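Local coordinates for petrobactin biosynthesis protein AsbB (Bacillus anthracis, PDB 3TO3), which catalyses the ATP-dependent condensation of spermidine with citryl-spermidine intermediates during biosynthesis of the siderophore petrobactin, at residues B[317-328]-B[460-471]. Numbering follows the deposited sequence. Where two conformers were deposited one is given.
Sequences SVASAPAISNWL and FHEGLEFYRPFL
The benzo end of Trp327 points its edge at the face of Phe466 in a T-shaped pair, the six-membered ring and the phenyl ring having centroids 5.5 Å apart and planes at 76°. Trp327 CH2 makes the closest approach, 3.8 Å from Phe466 CD2. With CG anti to the backbone N (chi1 180°), the indole swings out from the helix toward strand 465-467, and Leu464 CD2 and Leu471 CD2 meet its rim near the ring plane. The next residue makes a CH-pi contact: Leu328 CD1 sits over one face of Phe460, 3.9 Å from the ring centroid and 21° off its normal. The same methyl meets Leu464 CD1 tip to tip at 3.8 Å, while Ile324 CG2 fills the angle between Phe460 CB and Leu464 CD1, 4.0 Å from each. These residues press helix 315-333, from the IucA/IucC family region, against the turn and strand that follow the magnesium ligand Asp459 in the FhuF-like region, which places the His461 end of the contact beside the ATP site. Glu462, an ATP-binding residue on the turn, makes no contact with segment 317-328, whereas its neighbour His461 packs closely on it. Ala321 CB lies 3.7 Å from His461 CB, where the CA atoms of the two segments come nearest, and Ser317 OG reaches the imidazole edge, 3.3 Å from His461 CD2. That hydroxyl is hydrogen-bonded to the Lys314 carbonyl O. The His461 side chain also lies close to that of the ATP-binding Lys299. Ser325 OG comes in at the edge of Phe460, 3.7 Å from CD2, while bonded to the backbone N of Glu349; the Glu349 carboxylate accepts a bond from Phe460 N, tying both segments to strand 345-355.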
loop_
_atom_site.group_PDB
_atom_site.type_symbol
_atom_site.label_atom_id
_atom_site.label_comp_id
_atom_site.label_asym_id
_atom_site.label_seq_id
_atom_site.Cartn_x
_atom_site.Cartn_y
_atom_site.Cartn_z
ATOM N N SER B 317 21.414 -12.662 3.624
ATOM C CA SER B 317 22.488 -11.752 3.243
ATOM C C SER B 317 22.990 -10.909 4.425
ATOM O O SER B 317 24.154 -10.586 4.495
ATOM C CB SER B 317 22.098 -10.890 2.039
ATOM O OG SER B 317 21.356 -9.785 2.458
ATOM N N VAL B 318 22.110 -10.582 5.361
ATOM C CA VAL B 318 22.515 -9.991 6.619
ATOM C C VAL B 318 23.460 -10.956 7.369
ATOM O O VAL B 318 24.485 -10.546 7.929
ATOM C CB VAL B 318 21.283 -9.667 7.488
ATOM C CG1 VAL B 318 21.695 -9.400 8.943
ATOM C CG2 VAL B 318 20.516 -8.474 6.890
ATOM N N ALA B 319 23.131 -12.241 7.333
ATOM C CA ALA B 319 23.885 -13.251 8.075
ATOM C C ALA B 319 25.311 -13.426 7.533
ATOM O O ALA B 319 26.258 -13.655 8.297
ATOM C CB ALA B 319 23.157 -14.571 8.046
ATOM N N SER B 320 25.466 -13.326 6.218
ATOM C CA SER B 320 26.771 -13.576 5.626
ATOM C C SER B 320 27.604 -12.293 5.412
ATOM O O SER B 320 28.718 -12.342 4.877
ATOM C CB SER B 320 26.641 -14.369 4.322
ATOM O OG SER B 320 25.831 -13.639 3.418
ATOM N N ALA B 321 27.090 -11.151 5.848
ATOM C CA ALA B 321 27.760 -9.915 5.495
ATOM C C ALA B 321 29.133 -9.790 6.163
ATOM O O ALA B 321 30.118 -9.550 5.469
ATOM C CB ALA B 321 26.882 -8.695 5.774
ATOM N N PRO B 322 29.203 -9.949 7.504
ATOM C CA PRO B 322 30.527 -9.811 8.135
ATOM C C PRO B 322 31.537 -10.795 7.545
ATOM O O PRO B 322 32.671 -10.402 7.303
ATOM C CB PRO B 322 30.251 -10.064 9.605
ATOM C CG PRO B 322 28.760 -9.619 9.768
ATOM C CD PRO B 322 28.124 -10.103 8.496
ATOM N N ALA B 323 31.112 -11.996 7.181
ATOM C CA ALA B 323 32.068 -12.984 6.626
ATOM C C ALA B 323 32.510 -12.666 5.221
ATOM O O ALA B 323 33.650 -12.947 4.848
ATOM C CB ALA B 323 31.483 -14.399 6.672
ATOM N N ILE B 324 31.611 -12.084 4.427
ATOM C CA ILE B 324 32.002 -11.688 3.090
ATOM C C ILE B 324 33.040 -10.558 3.180
ATOM O O ILE B 324 34.032 -10.550 2.436
ATOM C CB ILE B 324 30.794 -11.283 2.232
ATOM C CG1 ILE B 324 29.955 -12.514 1.889
ATOM C CG2 ILE B 324 31.250 -10.588 0.937
ATOM C CD1 ILE B 324 28.677 -12.185 1.088
ATOM N N SER B 325 32.862 -9.632 4.121
ATOM C CA SER B 325 33.795 -8.506 4.178
ATOM C C SER B 325 35.179 -8.954 4.668
ATOM O O SER B 325 36.187 -8.494 4.149
ATOM C CB SER B 325 33.239 -7.328 4.985
ATOM O OG SER B 325 32.192 -6.699 4.283
ATOM N N ASN B 326 35.221 -9.864 5.643
ATOM C CA ASN B 326 36.492 -10.413 6.120
ATOM C C ASN B 326 37.217 -11.139 4.987
ATOM O O ASN B 326 38.415 -10.948 4.771
ATOM C CB ASN B 326 36.271 -11.334 7.326
ATOM C CG ASN B 326 37.542 -12.077 7.760
ATOM O OD1 ASN B 326 37.568 -13.310 7.803
ATOM N ND2 ASN B 326 38.597 -11.322 8.087
ATOM N N TRP B 327 36.470 -11.957 4.254
ATOM C CA TRP B 327 36.993 -12.637 3.075
ATOM C C TRP B 327 37.578 -11.682 2.013
ATOM O O TRP B 327 38.688 -11.906 1.517
ATOM C CB TRP B 327 35.874 -13.433 2.434
ATOM C CG TRP B 327 36.265 -14.176 1.202
ATOM C CD1 TRP B 327 37.375 -14.954 1.039
ATOM C CD2 TRP B 327 35.513 -14.292 -0.015
ATOM N NE1 TRP B 327 37.375 -15.523 -0.211
ATOM C CE2 TRP B 327 36.242 -15.136 -0.876
ATOM C CE3 TRP B 327 34.301 -13.762 -0.461
ATOM C CZ2 TRP B 327 35.798 -15.459 -2.154
ATOM C CZ3 TRP B 327 33.869 -14.084 -1.728
ATOM C CH2 TRP B 327 34.614 -14.929 -2.556
ATOM N N LEU B 328 36.833 -10.638 1.638
ATOM C CA LEU B 328 37.351 -9.686 0.640
ATOM C C LEU B 328 38.538 -8.943 1.194
ATOM O O LEU B 328 39.510 -8.693 0.491
ATOM C CB LEU B 328 36.305 -8.662 0.209
ATOM C CG LEU B 328 35.206 -9.237 -0.654
ATOM C CD1 LEU B 328 34.127 -8.175 -0.839
ATOM C CD2 LEU B 328 35.802 -9.724 -1.978
ATOM N N PHE B 460 28.721 -5.109 -0.571
ATOM C CA PHE B 460 29.074 -6.513 -0.893
ATOM C C PHE B 460 28.005 -7.570 -0.598
ATOM O O PHE B 460 27.884 -8.573 -1.295
ATOM C CB PHE B 460 30.376 -6.877 -0.167
ATOM C CG PHE B 460 31.393 -5.785 -0.247
ATOM C CD1 PHE B 460 31.710 -5.236 -1.478
ATOM C CD2 PHE B 460 31.959 -5.244 0.901
ATOM C CE1 PHE B 460 32.641 -4.205 -1.567
ATOM C CE2 PHE B 460 32.870 -4.201 0.819
ATOM C CZ PHE B 460 33.212 -3.679 -0.410
ATOM N N HIS B 461 27.252 -7.356 0.466
ATOM C CA HIS B 461 26.473 -8.427 1.010
ATOM C C HIS B 461 25.442 -8.974 0.013
ATOM O O HIS B 461 25.194 -10.183 -0.024
ATOM C CB HIS B 461 25.830 -7.990 2.327
ATOM C CG HIS B 461 24.713 -7.020 2.150
ATOM N ND1 HIS B 461 24.924 -5.671 1.950
ATOM C CD2 HIS B 461 23.373 -7.202 2.118
ATOM C CE1 HIS B 461 23.761 -5.060 1.813
ATOM N NE2 HIS B 461 22.803 -5.969 1.905
ATOM N N GLU B 462 24.769 -8.092 -0.713
ATOM C CA GLU B 462 23.815 -8.526 -1.746
ATOM C C GLU B 462 24.372 -8.853 -3.139
ATOM O O GLU B 462 23.998 -9.865 -3.732
ATOM C CB GLU B 462 22.676 -7.513 -1.874
ATOM C CG GLU B 462 23.153 -6.063 -2.028
ATOM C CD GLU B 462 22.019 -5.053 -1.889
ATOM O OE1 GLU B 462 20.855 -5.481 -1.685
ATOM O OE2 GLU B 462 22.300 -3.831 -1.987
ATOM N N GLY B 463 25.256 -7.992 -3.648
ATOM C CA GLY B 463 25.616 -7.985 -5.060
ATOM C C GLY B 463 26.651 -8.950 -5.640
ATOM O O GLY B 463 26.517 -9.441 -6.768
ATOM N N LEU B 464 27.678 -9.224 -4.853
ATOM C CA LEU B 464 28.843 -9.972 -5.279
ATOM C C LEU B 464 28.583 -11.339 -5.955
ATOM O O LEU B 464 27.781 -12.159 -5.497
ATOM C CB LEU B 464 29.733 -10.130 -4.057
ATOM C CG LEU B 464 30.984 -10.964 -4.086
ATOM C CD1 LEU B 464 31.904 -10.436 -2.997
ATOM C CD2 LEU B 464 30.641 -12.420 -3.864
ATOM N N GLU B 465 29.269 -11.553 -7.071
ATOM C CA GLU B 465 29.344 -12.852 -7.705
ATOM C C GLU B 465 30.805 -13.321 -7.758
ATOM O O GLU B 465 31.729 -12.509 -7.775
ATOM C CB GLU B 465 28.742 -12.791 -9.109
ATOM C CG GLU B 465 27.251 -12.506 -9.091
ATOM C CD GLU B 465 26.576 -12.597 -10.464
ATOM O OE1 GLU B 465 27.257 -12.829 -11.483
ATOM O OE2 GLU B 465 25.343 -12.438 -10.518
ATOM N N PHE B 466 31.016 -14.629 -7.798
ATOM C CA PHE B 466 32.356 -15.164 -7.995
ATOM C C PHE B 466 32.349 -16.470 -8.786
ATOM O O PHE B 466 31.346 -17.182 -8.825
ATOM C CB PHE B 466 33.098 -15.334 -6.660
ATOM C CG PHE B 466 32.581 -16.444 -5.808
ATOM C CD1 PHE B 466 32.979 -17.757 -6.041
ATOM C CD2 PHE B 466 31.719 -16.181 -4.752
ATOM C CE1 PHE B 466 32.517 -18.786 -5.241
ATOM C CE2 PHE B 466 31.238 -17.207 -3.950
ATOM C CZ PHE B 466 31.644 -18.512 -4.193
ATOM N N TYR B 467 33.468 -16.747 -9.447
ATOM C CA TYR B 467 33.607 -17.938 -10.249
ATOM C C TYR B 467 34.677 -18.790 -9.586
ATOM O O TYR B 467 35.856 -18.457 -9.624
ATOM C CB TYR B 467 33.985 -17.586 -11.694
ATOM C CG TYR B 467 34.048 -18.806 -12.600
ATOM C CD1 TYR B 467 32.956 -19.655 -12.728
ATOM C CD2 TYR B 467 35.211 -19.122 -13.312
ATOM C CE1 TYR B 467 33.016 -20.775 -13.532
ATOM C CE2 TYR B 467 35.279 -20.252 -14.132
ATOM C CZ TYR B 467 34.179 -21.069 -14.241
ATOM O OH TYR B 467 34.234 -22.202 -15.043
ATOM N N ARG B 468 34.250 -19.897 -8.994
ATOM C CA ARG B 468 35.089 -20.691 -8.097
ATOM C C ARG B 468 36.419 -21.133 -8.713
ATOM O O ARG B 468 37.459 -21.040 -8.071
ATOM C CB ARG B 468 34.297 -21.906 -7.577
ATOM C CG ARG B 468 35.026 -22.761 -6.553
ATOM C CD ARG B 468 34.100 -23.826 -5.963
ATOM N NE ARG B 468 33.123 -23.215 -5.064
ATOM C CZ ARG B 468 33.225 -23.211 -3.739
ATOM N NH1 ARG B 468 34.257 -23.814 -3.153
ATOM N NH2 ARG B 468 32.291 -22.615 -3.004
ATOM N N PRO B 469 36.395 -21.619 -9.960
ATOM C CA PRO B 469 37.667 -22.013 -10.579
ATOM C C PRO B 469 38.694 -20.882 -10.679
ATOM O O PRO B 469 39.869 -21.198 -10.811
ATOM C CB PRO B 469 37.246 -22.473 -11.977
ATOM C CG PRO B 469 35.842 -22.969 -11.782
ATOM C CD PRO B 469 35.241 -21.990 -10.796
ATOM N N PHE B 470 38.287 -19.611 -10.616
ATOM C CA PHE B 470 39.265 -18.528 -10.685
ATOM C C PHE B 470 39.892 -18.103 -9.340
ATOM O O PHE B 470 40.830 -17.303 -9.316
ATOM C CB PHE B 470 38.662 -17.284 -11.360
ATOM C CG PHE B 470 38.748 -17.297 -12.869
ATOM C CD1 PHE B 470 38.867 -18.500 -13.569
ATOM C CD2 PHE B 470 38.730 -16.106 -13.579
ATOM C CE1 PHE B 470 38.963 -18.507 -14.942
ATOM C CE2 PHE B 470 38.836 -16.103 -14.954
ATOM C CZ PHE B 470 38.953 -17.302 -15.641
ATOM N N LEU B 471 39.376 -18.598 -8.224
ATOM C CA LEU B 471 39.858 -18.119 -6.932
ATOM C C LEU B 471 41.340 -18.448 -6.721
ATOM O O LEU B 471 41.798 -19.530 -7.077
ATOM C CB LEU B 471 39.006 -18.687 -5.798
ATOM C CG LEU B 471 37.496 -18.470 -5.964
ATOM C CD1 LEU B 471 36.712 -19.226 -4.910
ATOM C CD2 LEU B 471 37.145 -16.973 -5.944
#